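Local atomic coordinates of pyridoxal 5'-phosphate synthase subunit PdxT (PDB entry 2YWD), a protein that probably hydrolyses glutamine to glutamate and ammonia, the ammonia being channelled to the partner subunit PdxS for the synthesis of pyridoxal 5'-phosphate. Residues L128-P139 and S170-L181; L40-S50 and L75-W86. All blocks are in the same frame, centred on the assembly; numbering follows the deposited sequence.

Contact 1: L128-P139 and S170-L181; sequences LGSFHGVFIRAP and SFHPELTEDPRL
Arg180 presents the edge of its guanidinium to strand 129-136, where NH2 donates to Ser130 O at 2.6 Å with the oxygen close to the guanidinium plane. A bend at chi3 (-59°) brings NE and NH2 round to Asp178, whose carboxylate they grip side-on, Arg180 NH2 lying 2.8 Å from Asp178 OD2. Leu128 covers one face of this group with CG, while its CD1 methyl packs 3.6 Å from Arg180 CB. Asp178 OD1 also accepts from Arg180 N, capping the start of helix 180-189.

Phe131 has its ring swung away from its own backbone N (chi1 -167°) and into the other segment. Leu181 CB lies over one face; Pro173 CB approaches Phe131 CZ obliquely at 3.6 Å, and the Asp178 carboxylate is turned 41° from the ring plane. A broad aromatic fills the space between Leu181, Pro173 and Phe171, its CE1 side along the Asp178 carboxylate.

The contact then enters the predicted active site of this class I glutamine amidotransferase fold. His172, probably a charge-relay residue with Glu174, donates through its backbone N to Val134 O at 2.8 Å. His172 ND1 donates in the imidazole plane to Glu174 OE2 at 2.7 Å, on the syn side but tilted out of the carboxylate plane; water 4 joins NE2 to Ile136 O. Phe171 CB sits over the centre of the Phe135 ring, 3.8 Å from the centroid, in a CH-pi contact; the same ring stacks with Phe119. Leu175 crosses both Val134 and Ile136 at about a right angle, its CD1 3.7 Å from Ile136 CD1.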
# COMPACT_ATOMS: atom_id res chain seq x y z
N LEU A 128 9.46 6.60 13.03
CA LEU A 128 8.17 6.55 13.70
C LEU A 128 8.25 5.95 15.10
O LEU A 128 7.76 6.53 16.06
CB LEU A 128 7.19 5.74 12.85
CG LEU A 128 5.70 5.84 13.20
CD1 LEU A 128 5.27 7.30 13.12
CD2 LEU A 128 4.89 4.99 12.25
N GLY A 129 8.89 4.79 15.21
CA GLY A 129 9.00 4.13 16.50
C GLY A 129 8.32 2.78 16.46
O GLY A 129 8.17 2.18 15.40
N SER A 130 7.89 2.29 17.62
CA SER A 130 7.22 0.99 17.70
C SER A 130 5.81 1.06 17.13
O SER A 130 5.04 1.95 17.48
CB SER A 130 7.17 0.51 19.15
OG SER A 130 6.49 -0.73 19.25
N PHE A 131 5.47 0.11 16.26
CA PHE A 131 4.14 0.07 15.65
C PHE A 131 3.65 -1.37 15.62
O PHE A 131 4.39 -2.29 15.27
CB PHE A 131 4.20 0.61 14.21
CG PHE A 131 2.85 0.89 13.61
CD1 PHE A 131 2.23 2.12 13.81
CD2 PHE A 131 2.18 -0.09 12.88
CE1 PHE A 131 0.95 2.37 13.29
CE2 PHE A 131 0.91 0.16 12.35
CZ PHE A 131 0.30 1.39 12.55
N HIS A 132 2.38 -1.57 16.00
CA HIS A 132 1.79 -2.90 16.04
C HIS A 132 1.43 -3.39 14.63
O HIS A 132 0.54 -2.84 13.99
CB HIS A 132 0.53 -2.89 16.91
CG HIS A 132 -0.04 -4.25 17.15
ND1 HIS A 132 0.64 -5.25 17.82
CD2 HIS A 132 -1.24 -4.79 16.80
CE1 HIS A 132 -0.11 -6.33 17.87
NE2 HIS A 132 -1.25 -6.09 17.26
N GLY A 133 2.13 -4.43 14.17
CA GLY A 133 1.88 -4.96 12.85
C GLY A 133 0.90 -6.12 12.79
O GLY A 133 1.10 -7.15 13.44
N VAL A 134 -0.17 -5.94 12.02
CA VAL A 134 -1.19 -6.97 11.85
C VAL A 134 -1.02 -7.61 10.48
O VAL A 134 -1.17 -6.95 9.45
CB VAL A 134 -2.61 -6.36 11.97
CG1 VAL A 134 -3.66 -7.43 11.72
CG2 VAL A 134 -2.80 -5.76 13.37
N PHE A 135 -0.70 -8.90 10.48
CA PHE A 135 -0.47 -9.67 9.26
C PHE A 135 -1.57 -10.71 8.99
O PHE A 135 -1.92 -11.49 9.87
CB PHE A 135 0.88 -10.39 9.35
CG PHE A 135 2.07 -9.47 9.48
CD1 PHE A 135 2.88 -9.19 8.37
CD2 PHE A 135 2.41 -8.91 10.71
CE1 PHE A 135 4.00 -8.37 8.50
CE2 PHE A 135 3.53 -8.09 10.85
CZ PHE A 135 4.33 -7.82 9.74
N ILE A 136 -2.11 -10.70 7.77
CA ILE A 136 -3.15 -11.65 7.37
C ILE A 136 -2.84 -12.16 5.96
O ILE A 136 -2.93 -11.41 5.00
CB ILE A 136 -4.54 -10.97 7.39
CG1 ILE A 136 -4.87 -10.50 8.81
CG2 ILE A 136 -5.61 -11.93 6.88
CD1 ILE A 136 -6.15 -9.70 8.93
N ARG A 137 -2.47 -13.44 5.85
CA ARG A 137 -2.11 -14.03 4.55
C ARG A 137 -1.09 -13.10 3.90
O ARG A 137 -1.07 -12.92 2.68
CB ARG A 137 -3.35 -14.16 3.65
CG ARG A 137 -4.38 -15.16 4.14
CD ARG A 137 -5.45 -15.41 3.07
NE ARG A 137 -6.10 -14.17 2.68
CZ ARG A 137 -7.07 -13.58 3.38
NH1 ARG A 137 -7.51 -14.12 4.51
NH2 ARG A 137 -7.59 -12.43 2.96
N ALA A 138 -0.24 -12.52 4.73
CA ALA A 138 0.75 -11.54 4.29
C ALA A 138 1.69 -11.92 3.15
O ALA A 138 2.20 -13.04 3.09
CB ALA A 138 1.57 -11.08 5.49
N PRO A 139 1.91 -10.98 2.22
CA PRO A 139 2.81 -11.24 1.10
C PRO A 139 4.23 -11.02 1.62
O PRO A 139 4.42 -10.45 2.70
CB PRO A 139 2.41 -10.17 0.08
CG PRO A 139 2.05 -9.02 0.97
CD PRO A 139 1.23 -9.69 2.05
N SER A 170 3.41 -4.95 4.15
CA SER A 170 2.81 -6.27 3.99
C SER A 170 1.80 -6.48 5.12
O SER A 170 1.05 -7.47 5.12
CB SER A 170 3.89 -7.36 4.03
OG SER A 170 4.74 -7.21 5.14
N PHE A 171 1.78 -5.54 6.07
CA PHE A 171 0.85 -5.59 7.20
C PHE A 171 -0.24 -4.53 7.08
O PHE A 171 -0.19 -3.66 6.21
CB PHE A 171 1.62 -5.42 8.52
CG PHE A 171 2.41 -4.15 8.61
CD1 PHE A 171 1.84 -2.99 9.13
CD2 PHE A 171 3.73 -4.11 8.17
CE1 PHE A 171 2.58 -1.81 9.22
CE2 PHE A 171 4.48 -2.93 8.26
CZ PHE A 171 3.90 -1.78 8.79
N HIS A 172 -1.23 -4.59 7.97
CA HIS A 172 -2.38 -3.69 7.95
C HIS A 172 -2.40 -2.63 9.05
O HIS A 172 -2.95 -2.86 10.13
CB HIS A 172 -3.67 -4.51 8.05
CG HIS A 172 -3.87 -5.47 6.93
ND1 HIS A 172 -4.55 -5.14 5.78
CD2 HIS A 172 -3.49 -6.76 6.78
CE1 HIS A 172 -4.59 -6.19 4.98
NE2 HIS A 172 -3.95 -7.19 5.56
N PRO A 173 -1.82 -1.45 8.79
CA PRO A 173 -1.84 -0.42 9.83
C PRO A 173 -3.27 0.04 10.13
O PRO A 173 -3.56 0.50 11.23
CB PRO A 173 -0.99 0.70 9.22
CG PRO A 173 -1.25 0.55 7.75
CD PRO A 173 -1.17 -0.96 7.56
N GLU A 174 -4.15 -0.10 9.14
CA GLU A 174 -5.54 0.30 9.30
C GLU A 174 -6.32 -0.65 10.19
O GLU A 174 -7.48 -0.39 10.54
CB GLU A 174 -6.24 0.40 7.93
CG GLU A 174 -6.65 -0.94 7.32
CD GLU A 174 -5.50 -1.70 6.69
OE1 GLU A 174 -4.33 -1.31 6.86
OE2 GLU A 174 -5.78 -2.72 6.01
N LEU A 175 -5.70 -1.77 10.57
CA LEU A 175 -6.37 -2.72 11.45
C LEU A 175 -5.99 -2.48 12.90
O LEU A 175 -6.19 -3.34 13.77
CB LEU A 175 -6.05 -4.16 11.03
CG LEU A 175 -6.75 -4.57 9.73
CD1 LEU A 175 -6.51 -6.05 9.45
CD2 LEU A 175 -8.25 -4.29 9.84
N THR A 176 -5.44 -1.30 13.16
CA THR A 176 -5.07 -0.87 14.50
C THR A 176 -5.69 0.51 14.61
O THR A 176 -6.18 1.06 13.62
CB THR A 176 -3.54 -0.71 14.67
OG1 THR A 176 -3.10 0.47 13.98
CG2 THR A 176 -2.80 -1.92 14.12
N GLU A 177 -5.69 1.08 15.81
CA GLU A 177 -6.25 2.42 15.98
C GLU A 177 -5.14 3.47 15.99
O GLU A 177 -5.39 4.65 16.23
CB GLU A 177 -7.06 2.49 17.27
CG GLU A 177 -8.27 1.57 17.27
CD GLU A 177 -9.31 1.97 18.29
OE1 GLU A 177 -9.78 3.12 18.24
OE2 GLU A 177 -9.66 1.13 19.15
N ASP A 178 -3.92 3.02 15.70
CA ASP A 178 -2.74 3.88 15.66
C ASP A 178 -2.66 4.53 14.27
O ASP A 178 -2.43 3.84 13.28
CB ASP A 178 -1.49 3.03 15.92
CG ASP A 178 -0.23 3.87 16.11
OD1 ASP A 178 -0.20 5.02 15.64
OD2 ASP A 178 0.73 3.35 16.72
N PRO A 179 -2.83 5.86 14.19
CA PRO A 179 -2.78 6.55 12.90
C PRO A 179 -1.42 7.11 12.51
O PRO A 179 -1.30 7.78 11.48
CB PRO A 179 -3.81 7.66 13.08
CG PRO A 179 -3.51 8.09 14.49
CD PRO A 179 -3.32 6.77 15.24
N ARG A 180 -0.40 6.83 13.31
CA ARG A 180 0.94 7.36 13.03
C ARG A 180 1.57 6.97 11.70
O ARG A 180 2.33 7.75 11.12
CB ARG A 180 1.88 7.02 14.18
CG ARG A 180 1.60 7.80 15.45
CD ARG A 180 2.61 7.43 16.51
NE ARG A 180 2.54 6.01 16.79
CZ ARG A 180 3.58 5.26 17.14
NH1 ARG A 180 4.78 5.81 17.25
NH2 ARG A 180 3.41 3.97 17.37
N LEU A 181 1.29 5.76 11.21
CA LEU A 181 1.86 5.37 9.93
C LEU A 181 1.12 6.10 8.82
O LEU A 181 1.71 6.47 7.80
CB LEU A 181 1.79 3.84 9.74
CG LEU A 181 2.51 3.28 8.50
CD1 LEU A 181 3.89 3.91 8.35
CD2 LEU A 181 2.62 1.75 8.64
O HOH W 1 -0.66 -3.21 11.52
O HOH W 2 0.82 0.62 17.16
O HOH W 3 -1.19 -8.83 5.72
O HOH W 4 -4.99 -9.54 4.45
O HOH W 5 6.21 -9.46 4.74

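Contact 2: L40-S50 and L75-W86; sequences LKALIVPGGES and LALFGTCAGAIW
Leu43 N donates to Ala76 O at 2.8 Å, and Leu43 O takes the N-H of Phe78, the alternation expected where two parallel strands pair. Ala76 N is bound by Lys41 O, and Val45 N reaches Phe78 O at 2.9 Å. Ala42 and Ile44 bond through their backbones to Val4, Gly6 and Leu8, on and just before the neighbouring strand 5-8, so strand 42-45 is bonded along both edges in the buried centre of the sheet. Leu43 and Leu77 lie side by side on one face; Ile44 and Phe78 do so on the other.

The last strand acceptor, Val45 O, takes Thr80 N at 3.0 Å and also a CA-H contact from Gly83 CA at 3.3 Å. A side chain on Gly83 would run into that oxygen, so glycine fits here. With CG1 anti to the backbone N (chi1 -178°), Val45 sets this methyl 3.4 Å from Gly83 CA and turns CG2 to Trp86 CZ3, 3.7 Å away. Cut back to an alanine here, the residue would lose both methyls, which would probably open a gap beside Gly83 CA and the Trp86 indole.

Polar side chains find partners outside the two segments: Thr80 OG1 bonds to His17, Ser50 OG to Gln97, and Glu49 OE1 to Thr51 and Thr52. Ser50 packs its CB 3.8 Å from Ile85 CG2. The small Ala82 lets Gly48 come close, CB to N 3.3 Å. Thr80 O accepts from Gly83 N and Cys81 O from Ile85 N as the helix begins. Between them Cys81, the probable nucleophile, has the strained backbone angles phi 61° and psi -109°, consistent with the nucleophile elbow of glutaminases, a tight strand-to-helix turn in the GxCxG sequence.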
# COMPACT_ATOMS: atom_id res chain seq x y z
N LEU A 40 -6.26 14.90 -6.02
CA LEU A 40 -5.65 14.14 -4.93
C LEU A 40 -4.14 14.34 -4.83
O LEU A 40 -3.45 14.51 -5.84
CB LEU A 40 -5.92 12.64 -5.10
CG LEU A 40 -7.35 12.10 -4.97
CD1 LEU A 40 -7.33 10.59 -5.19
CD2 LEU A 40 -7.93 12.44 -3.60
N LYS A 41 -3.64 14.33 -3.60
CA LYS A 41 -2.20 14.45 -3.35
C LYS A 41 -1.71 13.08 -2.89
O LYS A 41 -0.53 12.76 -2.98
CB LYS A 41 -1.91 15.47 -2.25
CG LYS A 41 -2.21 16.91 -2.62
CD LYS A 41 -1.89 17.83 -1.45
CE LYS A 41 -2.20 19.28 -1.79
NZ LYS A 41 -1.89 20.19 -0.64
N ALA A 42 -2.64 12.27 -2.38
CA ALA A 42 -2.30 10.94 -1.87
C ALA A 42 -3.40 9.93 -2.16
O ALA A 42 -4.59 10.25 -2.10
CB ALA A 42 -2.04 11.01 -0.37
N LEU A 43 -2.99 8.70 -2.45
CA LEU A 43 -3.92 7.62 -2.73
C LEU A 43 -3.48 6.36 -2.00
O LEU A 43 -2.33 5.94 -2.10
CB LEU A 43 -3.98 7.33 -4.23
CG LEU A 43 -4.84 6.13 -4.63
CD1 LEU A 43 -6.31 6.43 -4.36
CD2 LEU A 43 -4.63 5.81 -6.11
N ILE A 44 -4.40 5.76 -1.25
CA ILE A 44 -4.10 4.52 -0.54
C ILE A 44 -4.77 3.37 -1.28
O ILE A 44 -5.94 3.46 -1.64
CB ILE A 44 -4.66 4.54 0.89
CG1 ILE A 44 -3.95 5.62 1.72
CG2 ILE A 44 -4.47 3.16 1.53
CD1 ILE A 44 -4.47 5.74 3.14
N VAL A 45 -4.01 2.31 -1.54
CA VAL A 45 -4.53 1.13 -2.20
C VAL A 45 -4.60 0.14 -1.03
O VAL A 45 -3.58 -0.29 -0.51
CB VAL A 45 -3.57 0.63 -3.30
CG1 VAL A 45 -4.17 -0.58 -4.01
CG2 VAL A 45 -3.33 1.75 -4.31
N PRO A 46 -5.83 -0.21 -0.61
CA PRO A 46 -6.13 -1.11 0.51
C PRO A 46 -5.82 -2.59 0.39
O PRO A 46 -5.41 -3.08 -0.66
CB PRO A 46 -7.62 -0.89 0.71
CG PRO A 46 -8.10 -0.83 -0.71
CD PRO A 46 -7.06 0.08 -1.38
N GLY A 47 -6.03 -3.28 1.50
CA GLY A 47 -5.83 -4.72 1.52
C GLY A 47 -7.05 -5.25 0.80
O GLY A 47 -8.05 -4.54 0.64
N GLY A 48 -6.99 -6.50 0.35
CA GLY A 48 -8.11 -7.08 -0.36
C GLY A 48 -7.65 -8.19 -1.27
O GLY A 48 -6.70 -8.91 -0.96
N GLU A 49 -8.33 -8.33 -2.41
CA GLU A 49 -8.01 -9.38 -3.38
C GLU A 49 -7.19 -8.73 -4.50
O GLU A 49 -7.75 -8.11 -5.41
CB GLU A 49 -9.32 -9.97 -3.91
CG GLU A 49 -9.19 -11.38 -4.43
CD GLU A 49 -8.28 -11.45 -5.63
OE1 GLU A 49 -8.77 -11.22 -6.75
OE2 GLU A 49 -7.07 -11.70 -5.44
N SER A 50 -5.87 -8.89 -4.44
CA SER A 50 -4.98 -8.27 -5.41
C SER A 50 -5.24 -8.49 -6.90
O SER A 50 -5.03 -7.57 -7.69
CB SER A 50 -3.51 -8.62 -5.10
OG SER A 50 -3.21 -9.98 -5.37
N LEU A 75 1.42 12.63 -7.17
CA LEU A 75 0.57 11.71 -6.41
C LEU A 75 1.38 10.70 -5.61
O LEU A 75 2.18 9.94 -6.17
CB LEU A 75 -0.38 10.96 -7.35
CG LEU A 75 -1.38 10.02 -6.68
CD1 LEU A 75 -2.31 10.83 -5.78
CD2 LEU A 75 -2.17 9.26 -7.74
N ALA A 76 1.17 10.69 -4.30
CA ALA A 76 1.86 9.75 -3.41
C ALA A 76 0.97 8.53 -3.25
O ALA A 76 -0.26 8.64 -3.23
CB ALA A 76 2.11 10.39 -2.06
N LEU A 77 1.59 7.36 -3.12
CA LEU A 77 0.87 6.10 -2.98
C LEU A 77 1.28 5.32 -1.74
O LEU A 77 2.45 5.29 -1.38
CB LEU A 77 1.13 5.21 -4.20
CG LEU A 77 0.81 5.77 -5.58
CD1 LEU A 77 1.23 4.76 -6.64
CD2 LEU A 77 -0.68 6.07 -5.68
N PHE A 78 0.30 4.68 -1.11
CA PHE A 78 0.54 3.85 0.06
C PHE A 78 -0.27 2.59 -0.18
O PHE A 78 -1.50 2.62 -0.20
CB PHE A 78 0.05 4.56 1.34
CG PHE A 78 0.32 3.78 2.62
CD1 PHE A 78 1.20 2.71 2.64
CD2 PHE A 78 -0.29 4.16 3.82
CE1 PHE A 78 1.48 2.02 3.82
CE2 PHE A 78 -0.03 3.48 5.01
CZ PHE A 78 0.86 2.41 5.01
N GLY A 79 0.42 1.47 -0.40
CA GLY A 79 -0.25 0.21 -0.64
C GLY A 79 -0.07 -0.71 0.55
O GLY A 79 1.05 -0.88 1.04
N THR A 80 -1.16 -1.30 1.01
CA THR A 80 -1.12 -2.21 2.15
C THR A 80 -1.64 -3.58 1.73
O THR A 80 -2.76 -3.69 1.23
CB THR A 80 -2.00 -1.69 3.32
OG1 THR A 80 -3.36 -1.57 2.88
CG2 THR A 80 -1.51 -0.33 3.77
N CYS A 81 -0.83 -4.62 1.93
CA CYS A 81 -1.23 -5.98 1.57
C CYS A 81 -1.49 -6.03 0.06
O CYS A 81 -0.54 -5.95 -0.73
CB CYS A 81 -2.48 -6.37 2.36
SG CYS A 81 -3.14 -8.05 2.06
N ALA A 82 -2.75 -6.15 -0.34
CA ALA A 82 -3.09 -6.18 -1.76
C ALA A 82 -2.50 -4.96 -2.46
O ALA A 82 -2.04 -5.04 -3.60
CB ALA A 82 -4.61 -6.18 -1.93
N GLY A 83 -2.53 -3.82 -1.77
CA GLY A 83 -1.98 -2.60 -2.33
C GLY A 83 -0.48 -2.68 -2.57
O GLY A 83 0.02 -2.10 -3.54
N ALA A 84 0.23 -3.38 -1.69
CA ALA A 84 1.68 -3.54 -1.84
C ALA A 84 1.96 -4.43 -3.05
O ALA A 84 2.90 -4.19 -3.81
CB ALA A 84 2.28 -4.16 -0.58
N ILE A 85 1.14 -5.46 -3.21
CA ILE A 85 1.28 -6.37 -4.34
C ILE A 85 1.03 -5.61 -5.65
O ILE A 85 1.78 -5.76 -6.62
CB ILE A 85 0.27 -7.53 -4.21
CG1 ILE A 85 0.64 -8.40 -3.00
CG2 ILE A 85 0.28 -8.37 -5.48
CD1 ILE A 85 -0.48 -9.35 -2.57
N TRP A 86 -0.01 -4.79 -5.66
CA TRP A 86 -0.38 -3.99 -6.83
C TRP A 86 0.76 -3.06 -7.26
O TRP A 86 0.96 -2.82 -8.45
CB TRP A 86 -1.62 -3.15 -6.52
CG TRP A 86 -2.20 -2.44 -7.70
CD1 TRP A 86 -2.80 -3.02 -8.79
CD2 TRP A 86 -2.25 -1.03 -7.91
NE1 TRP A 86 -3.23 -2.04 -9.66
CE2 TRP A 86 -2.90 -0.81 -9.15
CE3 TRP A 86 -1.80 0.08 -7.18
CZ2 TRP A 86 -3.12 0.47 -9.67
CZ3 TRP A 86 -2.02 1.36 -7.70
CH2 TRP A 86 -2.68 1.54 -8.93

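The two contacts follow one another along the chain, contact 2 closing before contact 1 opens, and their centres lie about 14 Å apart. Contact 2 joins two neighbouring parallel strands in the middle of the seven-stranded mixed sheet. Contact 1 is more peripheral: it sets strand 129-136, part of a separate two-stranded hairpin, against the loop that leads from strand 166-169 of the large sheet, and against the first residues of helix 180-189. They meet where His172 CE1 comes 3.4 Å from Cys81 CB, with Pro173 packed on Phe78 and Thr80. One contact thus supplies the predicted nucleophile and the other His172 and Glu174, completing a probable Cys-His-Glu triad.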